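Local coordinates for protein Ceg4 (Legionella pneumophila subsp. pneumophila, PDB 6AOK) that acts, through the magnesium-binding HAD-like domain described here, as a phosphotyrosine phosphatase effector that attenuates eukaryotic MAPK signalling, at residues K12-T17 / T107-T112; G72-N77 / K124-S129; Y163-S168 / F199-Y204. All blocks are in the same frame, centred on the assembly; numbering follows the deposited sequence.

Interactions 1 and 3 both reach one parallel sheet, and their centres lie about 11 Å apart. Strand 13-17 of interaction 1 pairs on its other edge with strand 161-165 of interaction 3, where Phe16 N meets Tyr163 O at 2.8 Å. Both strands run toward the magnesium ion: Asp167 of interaction 3 binds it directly, whereas the side chain of Thr17 in interaction 1 stays about 9 Å from it, just before the ligand Asp18. Interaction 2 (72-77 with 124-129) is more peripheral, about 17 Å from the chain centre to its own centre and not touching the other two. It connects to interaction 1 through helix 116-125, which follows strand 106-111.

Interaction 1: residues K12-T17 / T107-T112; sequences KVIIFT and TVNIVT
The carbonyl oxygen of Ile15 is gripped twice by Asn109, through its backbone N and its side-chain amide. The backbone N lies 2.9 Å from Ile15 O, and Asn109 ND2 reaches the same oxygen from the opposite face of the carbonyl plane, at 3.2 Å and with a more bent N-H...O angle of 143°. With CG beside its own backbone N (chi1 -56°), the Asn109 amide folds back over the strand pair and lies alongside the Phe16 ring, the two planes only 15° apart; ND2 is 3.4 Å from Phe16 CE2. The other end of this buried amide, OD1, accepts from Arg151, so both ends are engaged. Next to it the CG2 methyl of Ile14 packs against ND2, while on the other face of the sheet Thr17 CG2 and Ile110 CG1 run side by side at 3.9 Å. Backbone bonds join the strands from Thr107 N to Val13 O through to Val111 N to Thr17 O, and at the start a water links Val13 O to Thr107 OG1. The contact thus pairs the central strand 13-17 of a Rossmann-like HAD sheet with its parallel neighbour 107-111, the former leading directly into the magnesium ligand Asp18.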
loop_
_atom_site.group_PDB
_atom_site.type_symbol
_atom_site.label_atom_id
_atom_site.label_comp_id
_atom_site.label_asym_id
_atom_site.label_seq_id
_atom_site.Cartn_x
_atom_site.Cartn_y
_atom_site.Cartn_z
ATOM N N LYS A 12 -2.568 4.387 -18.648
ATOM C CA LYS A 12 -2.042 4.764 -17.339
ATOM C C LYS A 12 -3.031 4.371 -16.263
ATOM O O LYS A 12 -4.232 4.575 -16.417
ATOM C CB LYS A 12 -1.802 6.259 -17.260
ATOM C CG LYS A 12 -0.692 6.756 -18.242
ATOM C CD LYS A 12 0.704 6.329 -17.760
ATOM C CE LYS A 12 1.781 6.752 -18.737
ATOM N NZ LYS A 12 3.131 6.516 -18.130
ATOM N N VAL A 13 -2.526 3.827 -15.178
ATOM C CA VAL A 13 -3.333 3.461 -14.018
ATOM C C VAL A 13 -2.726 4.136 -12.809
ATOM O O VAL A 13 -1.492 4.208 -12.672
ATOM C CB VAL A 13 -3.386 1.937 -13.800
ATOM C CG1 VAL A 13 -4.242 1.595 -12.646
ATOM C CG2 VAL A 13 -3.833 1.219 -15.070
ATOM N N ILE A 14 -3.590 4.642 -11.943
ATOM C CA ILE A 14 -3.175 5.197 -10.664
ATOM C C ILE A 14 -3.912 4.429 -9.588
ATOM O O ILE A 14 -5.109 4.206 -9.707
ATOM C CB ILE A 14 -3.483 6.696 -10.544
ATOM C CG1 ILE A 14 -2.803 7.435 -11.682
ATOM C CG2 ILE A 14 -3.015 7.243 -9.105
ATOM C CD1 ILE A 14 -3.328 8.840 -11.852
ATOM N N ILE A 15 -3.189 4.009 -8.564
ATOM C CA ILE A 15 -3.760 3.290 -7.446
ATOM C C ILE A 15 -3.668 4.179 -6.214
ATOM O O ILE A 15 -2.596 4.700 -5.896
ATOM C CB ILE A 15 -3.035 1.950 -7.224
ATOM C CG1 ILE A 15 -3.210 1.064 -8.454
ATOM C CG2 ILE A 15 -3.579 1.253 -5.959
ATOM C CD1 ILE A 15 -2.268 -0.055 -8.454
ATOM N N PHE A 16 -4.769 4.288 -5.488
ATOM C CA PHE A 16 -4.752 4.865 -4.156
ATOM C C PHE A 16 -5.235 3.759 -3.259
ATOM O O PHE A 16 -6.434 3.449 -3.282
ATOM C CB PHE A 16 -5.674 6.083 -4.046
ATOM C CG PHE A 16 -5.187 7.256 -4.831
ATOM C CD1 PHE A 16 -5.738 7.554 -6.077
ATOM C CD2 PHE A 16 -4.162 8.027 -4.361
ATOM C CE1 PHE A 16 -5.284 8.644 -6.801
ATOM C CE2 PHE A 16 -3.662 9.060 -5.098
ATOM C CZ PHE A 16 -4.235 9.366 -6.330
ATOM N N THR A 17 -4.327 3.190 -2.446
ATOM C CA THR A 17 -4.709 2.057 -1.617
ATOM C C THR A 17 -4.325 2.345 -0.168
ATOM O O THR A 17 -3.249 2.887 0.116
ATOM C CB THR A 17 -4.046 0.750 -2.101
ATOM O OG1 THR A 17 -4.466 -0.321 -1.266
ATOM C CG2 THR A 17 -2.547 0.852 -2.019
ATOM N N THR A 107 0.973 3.910 -11.308
ATOM C CA THR A 107 1.466 4.672 -10.167
ATOM C C THR A 107 0.793 4.177 -8.894
ATOM O O THR A 107 -0.433 4.172 -8.795
ATOM C CB THR A 107 1.219 6.164 -10.367
ATOM O OG1 THR A 107 1.907 6.586 -11.557
ATOM C CG2 THR A 107 1.745 6.941 -9.166
ATOM N N VAL A 108 1.593 3.745 -7.927
ATOM C CA VAL A 108 1.093 3.134 -6.702
ATOM C C VAL A 108 1.254 4.128 -5.563
ATOM O O VAL A 108 2.381 4.441 -5.157
ATOM C CB VAL A 108 1.827 1.838 -6.377
ATOM C CG1 VAL A 108 1.163 1.189 -5.215
ATOM C CG2 VAL A 108 1.744 0.932 -7.578
ATOM N N ASN A 109 0.128 4.615 -5.042
ATOM C CA ASN A 109 0.101 5.506 -3.891
ATOM C C ASN A 109 -0.530 4.743 -2.746
ATOM O O ASN A 109 -1.691 4.344 -2.834
ATOM C CB ASN A 109 -0.727 6.756 -4.146
ATOM C CG ASN A 109 -0.254 7.533 -5.371
ATOM O OD1 ASN A 109 0.772 8.247 -5.309
ATOM N ND2 ASN A 109 -0.985 7.411 -6.494
ATOM N N ILE A 110 0.183 4.648 -1.648
ATOM C CA ILE A 110 -0.382 4.129 -0.413
ATOM C C ILE A 110 -0.734 5.320 0.475
ATOM O O ILE A 110 0.109 6.181 0.735
ATOM C CB ILE A 110 0.604 3.195 0.290
ATOM C CG1 ILE A 110 0.918 1.996 -0.620
ATOM C CG2 ILE A 110 -0.016 2.749 1.670
ATOM C CD1 ILE A 110 2.004 1.048 -0.020
ATOM N N VAL A 111 -1.979 5.400 0.905
ATOM C CA VAL A 111 -2.460 6.540 1.672
ATOM C C VAL A 111 -2.868 6.009 3.035
ATOM O O VAL A 111 -3.738 5.139 3.127
ATOM C CB VAL A 111 -3.652 7.211 0.972
ATOM C CG1 VAL A 111 -4.007 8.521 1.638
ATOM C CG2 VAL A 111 -3.373 7.391 -0.611
ATOM N N THR A 112 -2.254 6.526 4.088
ATOM C CA THR A 112 -2.261 5.748 5.307
ATOM C C THR A 112 -2.184 6.660 6.531
ATOM O O THR A 112 -1.678 7.778 6.457
ATOM C CB THR A 112 -1.050 4.780 5.251
ATOM O OG1 THR A 112 -1.136 3.900 6.333
ATOM C CG2 THR A 112 0.293 5.537 5.322
HETATM O O HOH W 1 0.614 6.149 -13.935
#

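Interaction 2: residues G72-N77 / K124-S129; sequences GKYNEN and KYQGFS
Tyr125 OH donates to the carbonyl oxygen of Gly72, which lies at the ring edge, in its plane; the modelled 2.5 Å is unusually short and its exact value doubtful. The bond joins the residue just after helix 60-71 to the last turn of helix 116-125. The hydroxyl of Tyr74 is served more loosely: Gln126 NE2 approaches it at 3.2 Å, a weak bond. The other end of that amide is held by the backbone N of Met89, to which Gln126 OE1 is an acceptor. Tyr74 CB lies over one face of the Tyr125 ring, 4.1 Å from the centroid, and CG anti to the backbone N (chi1 -162°) turns the Tyr74 ring edge toward that face in an offset edge-to-face pair with planes at 61°. Gln126 CA in turn sits over a face of the Tyr74 ring. Gly127, with positive phi, is the C-prime residue of a Schellman motif that ends helix 116-125, Gly127 N bonding to Lys124 O and Phe128 N to Phe123 O. Two tyrosine hydroxyls in different roles, one donating and one accepting weakly, therefore fasten the loop after helix 60-71 to this helix end, with the edge-to-face pair and CH-pi contacts between them.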
loop_
_atom_site.group_PDB
_atom_site.type_symbol
_atom_site.label_atom_id
_atom_site.label_comp_id
_atom_site.label_asym_id
_atom_site.label_seq_id
_atom_site.Cartn_x
_atom_site.Cartn_y
_atom_site.Cartn_z
ATOM N N GLY A 72 10.088 -16.010 11.158
ATOM C CA GLY A 72 11.039 -16.776 10.410
ATOM C C GLY A 72 11.326 -16.088 9.097
ATOM O O GLY A 72 10.813 -14.992 8.810
ATOM N N LYS A 73 12.151 -16.754 8.282
ATOM C CA LYS A 73 12.561 -16.207 6.997
ATOM C C LYS A 73 11.405 -16.256 6.028
ATOM O O LYS A 73 10.656 -17.227 5.990
ATOM C CB LYS A 73 13.740 -16.989 6.411
ATOM C CG LYS A 73 15.122 -16.390 6.666
ATOM C CD LYS A 73 15.538 -16.609 8.097
ATOM C CE LYS A 73 16.400 -15.473 8.638
ATOM N NZ LYS A 73 16.883 -15.687 10.069
ATOM N N TYR A 74 11.257 -15.204 5.233
ATOM C CA TYR A 74 10.206 -15.211 4.221
ATOM C C TYR A 74 10.679 -15.905 2.958
ATOM O O TYR A 74 10.718 -15.339 1.871
ATOM C CB TYR A 74 9.748 -13.805 3.910
ATOM C CG TYR A 74 8.415 -13.776 3.223
ATOM C CD1 TYR A 74 7.241 -13.936 3.946
ATOM C CD2 TYR A 74 8.320 -13.548 1.859
ATOM C CE1 TYR A 74 6.035 -13.912 3.333
ATOM C CE2 TYR A 74 7.108 -13.494 1.247
ATOM C CZ TYR A 74 5.969 -13.675 1.982
ATOM O OH TYR A 74 4.732 -13.629 1.366
ATOM N N ASN A 75 11.060 -17.148 3.095
ATOM C CA ASN A 75 11.669 -17.835 1.972
ATOM C C ASN A 75 10.639 -18.797 1.404
ATOM O O ASN A 75 9.429 -18.651 1.608
ATOM C CB ASN A 75 12.948 -18.535 2.419
ATOM C CG ASN A 75 12.724 -19.378 3.643
ATOM O OD1 ASN A 75 11.621 -19.915 3.840
ATOM N ND2 ASN A 75 13.745 -19.470 4.504
ATOM N N GLU A 76 11.104 -19.819 0.718
ATOM C CA GLU A 76 10.067 -20.628 0.102
ATOM C C GLU A 76 9.478 -21.523 1.150
ATOM O O GLU A 76 8.259 -21.635 1.281
ATOM C CB GLU A 76 10.647 -21.463 -1.042
ATOM C CG GLU A 76 9.668 -21.729 -2.174
ATOM C CD GLU A 76 9.086 -20.455 -2.753
ATOM O OE1 GLU A 76 9.835 -19.704 -3.413
ATOM O OE2 GLU A 76 7.881 -20.204 -2.549
ATOM N N ASN A 77 10.216 -22.004 2.131
ATOM C CA ASN A 77 9.428 -22.665 3.176
ATOM C C ASN A 77 9.090 -21.703 4.328
ATOM O O ASN A 77 9.578 -21.824 5.455
ATOM C CB ASN A 77 10.103 -23.954 3.616
ATOM C CG ASN A 77 9.881 -25.078 2.592
ATOM O OD1 ASN A 77 10.810 -25.505 1.912
ATOM N ND2 ASN A 77 8.621 -25.496 2.427
ATOM N N LYS A 124 9.847 -4.971 2.492
ATOM C CA LYS A 124 11.211 -5.528 2.485
ATOM C C LYS A 124 11.228 -6.925 3.059
ATOM O O LYS A 124 11.886 -7.824 2.518
ATOM C CB LYS A 124 12.142 -4.620 3.299
ATOM C CG LYS A 124 13.636 -5.043 3.453
ATOM C CD LYS A 124 14.292 -5.193 2.111
ATOM C CE LYS A 124 14.089 -3.972 1.204
ATOM N NZ LYS A 124 14.550 -4.290 -0.202
ATOM N N TYR A 125 10.551 -7.122 4.188
ATOM C CA TYR A 125 10.524 -8.453 4.778
ATOM C C TYR A 125 9.936 -9.443 3.788
ATOM O O TYR A 125 10.360 -10.626 3.721
ATOM C CB TYR A 125 9.702 -8.433 6.069
ATOM C CG TYR A 125 9.467 -9.841 6.568
ATOM C CD1 TYR A 125 10.543 -10.626 6.999
ATOM C CD2 TYR A 125 8.205 -10.382 6.586
ATOM C CE1 TYR A 125 10.353 -11.935 7.418
ATOM C CE2 TYR A 125 8.001 -11.682 7.008
ATOM C CZ TYR A 125 9.074 -12.455 7.404
ATOM O OH TYR A 125 8.887 -13.784 7.801
ATOM N N GLN A 126 8.937 -8.990 3.010
ATOM C CA GLN A 126 8.223 -9.913 2.133
ATOM C C GLN A 126 8.817 -9.990 0.732
ATOM O O GLN A 126 8.166 -10.499 -0.184
ATOM C CB GLN A 126 6.719 -9.588 2.119
ATOM C CG GLN A 126 6.085 -9.845 3.548
ATOM C CD GLN A 126 4.587 -9.851 3.513
ATOM O OE1 GLN A 126 3.935 -8.872 3.899
ATOM N NE2 GLN A 126 4.014 -10.946 3.036
ATOM N N GLY A 127 10.062 -9.615 0.574
ATOM C CA GLY A 127 10.810 -10.022 -0.595
ATOM C C GLY A 127 10.898 -8.957 -1.647
ATOM O O GLY A 127 11.313 -9.255 -2.761
ATOM N N PHE A 128 10.460 -7.745 -1.347
ATOM C CA PHE A 128 10.546 -6.669 -2.318
ATOM C C PHE A 128 11.923 -6.015 -2.339
ATOM O O PHE A 128 12.537 -5.793 -1.303
ATOM C CB PHE A 128 9.445 -5.649 -2.015
ATOM C CG PHE A 128 8.105 -6.130 -2.451
ATOM C CD1 PHE A 128 7.378 -6.977 -1.645
ATOM C CD2 PHE A 128 7.621 -5.831 -3.717
ATOM C CE1 PHE A 128 6.114 -7.437 -2.040
ATOM C CE2 PHE A 128 6.375 -6.298 -4.140
ATOM C CZ PHE A 128 5.616 -7.087 -3.301
ATOM N N SER A 129 12.402 -5.679 -3.539
ATOM C CA SER A 129 13.706 -5.047 -3.684
ATOM C C SER A 129 13.596 -3.554 -3.391
ATOM O O SER A 129 12.517 -2.984 -3.406
ATOM C CB SER A 129 14.242 -5.252 -5.092
ATOM O OG SER A 129 13.444 -4.460 -5.965
#

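Interaction 3: residues Y163-S168 / F199-Y204; sequences YILDDS and FEWSQY. With MG (magnesium ion), chain B.
Leu165 turns its CG anti to the carbonyl carbon (chi1 -59°), and a chi2 of 105°, away from a staggered value, then sends CD2 among the aromatic side chains of segment 199-204. Phe199 has the same kind of first torsion (chi1 -69°) and brings its ring up to the backbone that follows Leu165. Leu165 CD2 is the focus of the contact, lying 3.5 Å from Tyr204 CE2. The same methyl is 3.9 Å from Phe199 CD2 and 4.1 Å from Trp201 CH2. The side chains of Leu165 and Tyr204 run antiparallel as they pass. Phe199 meets the next residues with its rim, its CZ lying 3.6 Å from Asp166 C, while Asp166 O is in the plane of the ring. Within its own segment the Tyr204 ring is restrained by its hydroxyl, which accepts from Glu200 N; Glu200 O lies over the ring's centre.

Further along the chain, Asp167 OD1 binds the magnesium ion at 2.1 Å, and its other oxygen, OD2, accepts from a metal-bound water. Three waters, Asp18 OD2 and Asp20 O complete the six ligands. Asp166 does not touch the ion directly: its OD1 accepts from a second metal-bound water and from Ser168 N at 2.9 Å, which makes an Asx turn, while OD2 forms a salt bridge with Lys144. Phe199 thus packs behind the metal-binding turn. Strand 161-165 lies between strands 13-17 and 189-192; Tyr192 of the latter meets the Tyr204 ring, so the start of helix 201-211 covers this face of the sheet, and Trp201 extends across it to touch Thr17 of strand 13-17.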
loop_
_atom_site.group_PDB
_atom_site.type_symbol
_atom_site.label_atom_id
_atom_site.label_comp_id
_atom_site.label_asym_id
_atom_site.label_seq_id
_atom_site.Cartn_x
_atom_site.Cartn_y
_atom_site.Cartn_z
ATOM N N TYR A 163 -7.739 3.180 -9.223
ATOM C CA TYR A 163 -8.163 2.230 -8.183
ATOM C C TYR A 163 -8.204 2.924 -6.828
ATOM O O TYR A 163 -7.296 3.701 -6.495
ATOM C CB TYR A 163 -7.195 1.060 -8.073
ATOM C CG TYR A 163 -7.501 0.018 -9.107
ATOM C CD1 TYR A 163 -7.141 0.212 -10.420
ATOM C CD2 TYR A 163 -8.150 -1.144 -8.771
ATOM C CE1 TYR A 163 -7.419 -0.734 -11.362
ATOM C CE2 TYR A 163 -8.442 -2.083 -9.702
ATOM C CZ TYR A 163 -8.068 -1.882 -11.018
ATOM O OH TYR A 163 -8.374 -2.832 -12.005
ATOM N N ILE A 164 -9.257 2.640 -6.052
ATOM C CA ILE A 164 -9.394 3.125 -4.678
ATOM C C ILE A 164 -9.738 1.941 -3.796
ATOM O O ILE A 164 -10.762 1.292 -4.020
ATOM C CB ILE A 164 -10.479 4.193 -4.537
ATOM C CG1 ILE A 164 -10.272 5.277 -5.603
ATOM C CG2 ILE A 164 -10.431 4.769 -3.112
ATOM C CD1 ILE A 164 -11.536 6.178 -5.844
ATOM N N LEU A 165 -8.879 1.655 -2.806
ATOM C CA LEU A 165 -9.060 0.487 -1.949
ATOM C C LEU A 165 -8.945 0.938 -0.519
ATOM O O LEU A 165 -7.935 1.557 -0.151
ATOM C CB LEU A 165 -8.007 -0.589 -2.227
ATOM C CG LEU A 165 -8.084 -1.041 -3.678
ATOM C CD1 LEU A 165 -6.908 -0.441 -4.411
ATOM C CD2 LEU A 165 -8.118 -2.558 -3.826
ATOM N N ASP A 166 -9.957 0.641 0.294
ATOM C CA ASP A 166 -9.844 0.988 1.720
ATOM C C ASP A 166 -10.846 0.166 2.520
ATOM O O ASP A 166 -11.998 -0.002 2.104
ATOM C CB ASP A 166 -10.076 2.496 1.954
ATOM C CG ASP A 166 -9.396 3.015 3.211
ATOM O OD1 ASP A 166 -9.553 2.371 4.273
ATOM O OD2 ASP A 166 -8.713 4.092 3.155
ATOM N N ASP A 167 -10.408 -0.344 3.675
ATOM C CA ASP A 167 -11.374 -1.041 4.510
ATOM C C ASP A 167 -12.189 -0.110 5.400
ATOM O O ASP A 167 -13.178 -0.560 5.973
ATOM C CB ASP A 167 -10.690 -2.126 5.395
ATOM C CG ASP A 167 -9.682 -1.528 6.404
ATOM O OD1 ASP A 167 -8.759 -0.780 5.988
ATOM O OD2 ASP A 167 -9.805 -1.764 7.635
ATOM N N SER A 168 -11.801 1.137 5.550
ATOM C CA SER A 168 -12.564 2.068 6.355
ATOM C C SER A 168 -13.562 2.822 5.477
ATOM O O SER A 168 -13.143 3.543 4.579
ATOM C CB SER A 168 -11.616 3.062 7.030
ATOM O OG SER A 168 -12.293 4.273 7.316
ATOM N N PHE A 199 -10.395 -8.310 0.242
ATOM C CA PHE A 199 -10.012 -7.738 -1.045
ATOM C C PHE A 199 -9.489 -8.848 -1.971
ATOM O O PHE A 199 -8.631 -9.644 -1.564
ATOM C CB PHE A 199 -8.948 -6.678 -0.844
ATOM C CG PHE A 199 -9.443 -5.450 -0.153
ATOM C CD1 PHE A 199 -9.427 -5.369 1.253
ATOM C CD2 PHE A 199 -9.950 -4.400 -0.876
ATOM C CE1 PHE A 199 -9.890 -4.199 1.916
ATOM C CE2 PHE A 199 -10.425 -3.245 -0.198
ATOM C CZ PHE A 199 -10.367 -3.163 1.186
ATOM N N GLU A 200 -9.975 -8.870 -3.217
ATOM C CA GLU A 200 -9.650 -9.915 -4.192
ATOM C C GLU A 200 -8.420 -9.483 -5.001
ATOM O O GLU A 200 -8.476 -9.180 -6.199
ATOM C CB GLU A 200 -10.845 -10.176 -5.100
ATOM C CG GLU A 200 -12.068 -10.709 -4.372
ATOM C CD GLU A 200 -13.254 -11.054 -5.300
ATOM O OE1 GLU A 200 -13.022 -11.448 -6.478
ATOM O OE2 GLU A 200 -14.414 -10.972 -4.825
ATOM N N TRP A 201 -7.284 -9.440 -4.313
ATOM C CA TRP A 201 -6.064 -8.971 -4.952
ATOM C C TRP A 201 -5.754 -9.742 -6.225
ATOM O O TRP A 201 -5.173 -9.181 -7.164
ATOM C CB TRP A 201 -4.899 -9.082 -3.967
ATOM C CG TRP A 201 -4.999 -8.059 -2.873
ATOM C CD1 TRP A 201 -5.323 -8.293 -1.567
ATOM C CD2 TRP A 201 -4.791 -6.639 -2.986
ATOM N NE1 TRP A 201 -5.320 -7.120 -0.868
ATOM C CE2 TRP A 201 -4.999 -6.090 -1.712
ATOM C CE3 TRP A 201 -4.422 -5.786 -4.046
ATOM C CZ2 TRP A 201 -4.848 -4.720 -1.444
ATOM C CZ3 TRP A 201 -4.291 -4.408 -3.782
ATOM C CH2 TRP A 201 -4.501 -3.899 -2.477
ATOM N N SER A 202 -6.116 -11.032 -6.298
ATOM C CA SER A 202 -5.756 -11.733 -7.525
ATOM C C SER A 202 -6.637 -11.285 -8.691
ATOM O O SER A 202 -6.193 -11.291 -9.859
ATOM C CB SER A 202 -5.830 -13.244 -7.335
ATOM O OG SER A 202 -7.171 -13.628 -7.137
ATOM N N GLN A 203 -7.869 -10.871 -8.398
ATOM C CA GLN A 203 -8.708 -10.309 -9.450
ATOM C C GLN A 203 -8.191 -8.945 -9.909
ATOM O O GLN A 203 -8.216 -8.646 -11.111
ATOM C CB GLN A 203 -10.147 -10.187 -8.969
ATOM C CG GLN A 203 -11.087 -9.615 -10.029
ATOM C CD GLN A 203 -11.259 -10.554 -11.245
ATOM O OE1 GLN A 203 -10.989 -10.175 -12.398
ATOM N NE2 GLN A 203 -11.696 -11.781 -10.980
ATOM N N TYR A 204 -7.738 -8.100 -8.971
ATOM C CA TYR A 204 -7.244 -6.773 -9.361
ATOM C C TYR A 204 -5.982 -6.908 -10.194
ATOM O O TYR A 204 -5.795 -6.161 -11.151
ATOM C CB TYR A 204 -6.963 -5.874 -8.151
ATOM C CG TYR A 204 -8.042 -5.922 -7.085
ATOM C CD1 TYR A 204 -9.365 -6.140 -7.414
ATOM C CD2 TYR A 204 -7.722 -5.774 -5.758
ATOM C CE1 TYR A 204 -10.341 -6.232 -6.426
ATOM C CE2 TYR A 204 -8.686 -5.837 -4.779
ATOM C CZ TYR A 204 -9.969 -6.082 -5.097
ATOM O OH TYR A 204 -10.917 -6.182 -4.096
HETATM MG MG MG B . -7.174 0.269 6.877
HETATM O O HOH W 2 -8.407 1.959 6.652
HETATM O O HOH W 3 -8.070 -0.332 8.694
HETATM O O HOH W 4 -5.958 1.586 7.863
#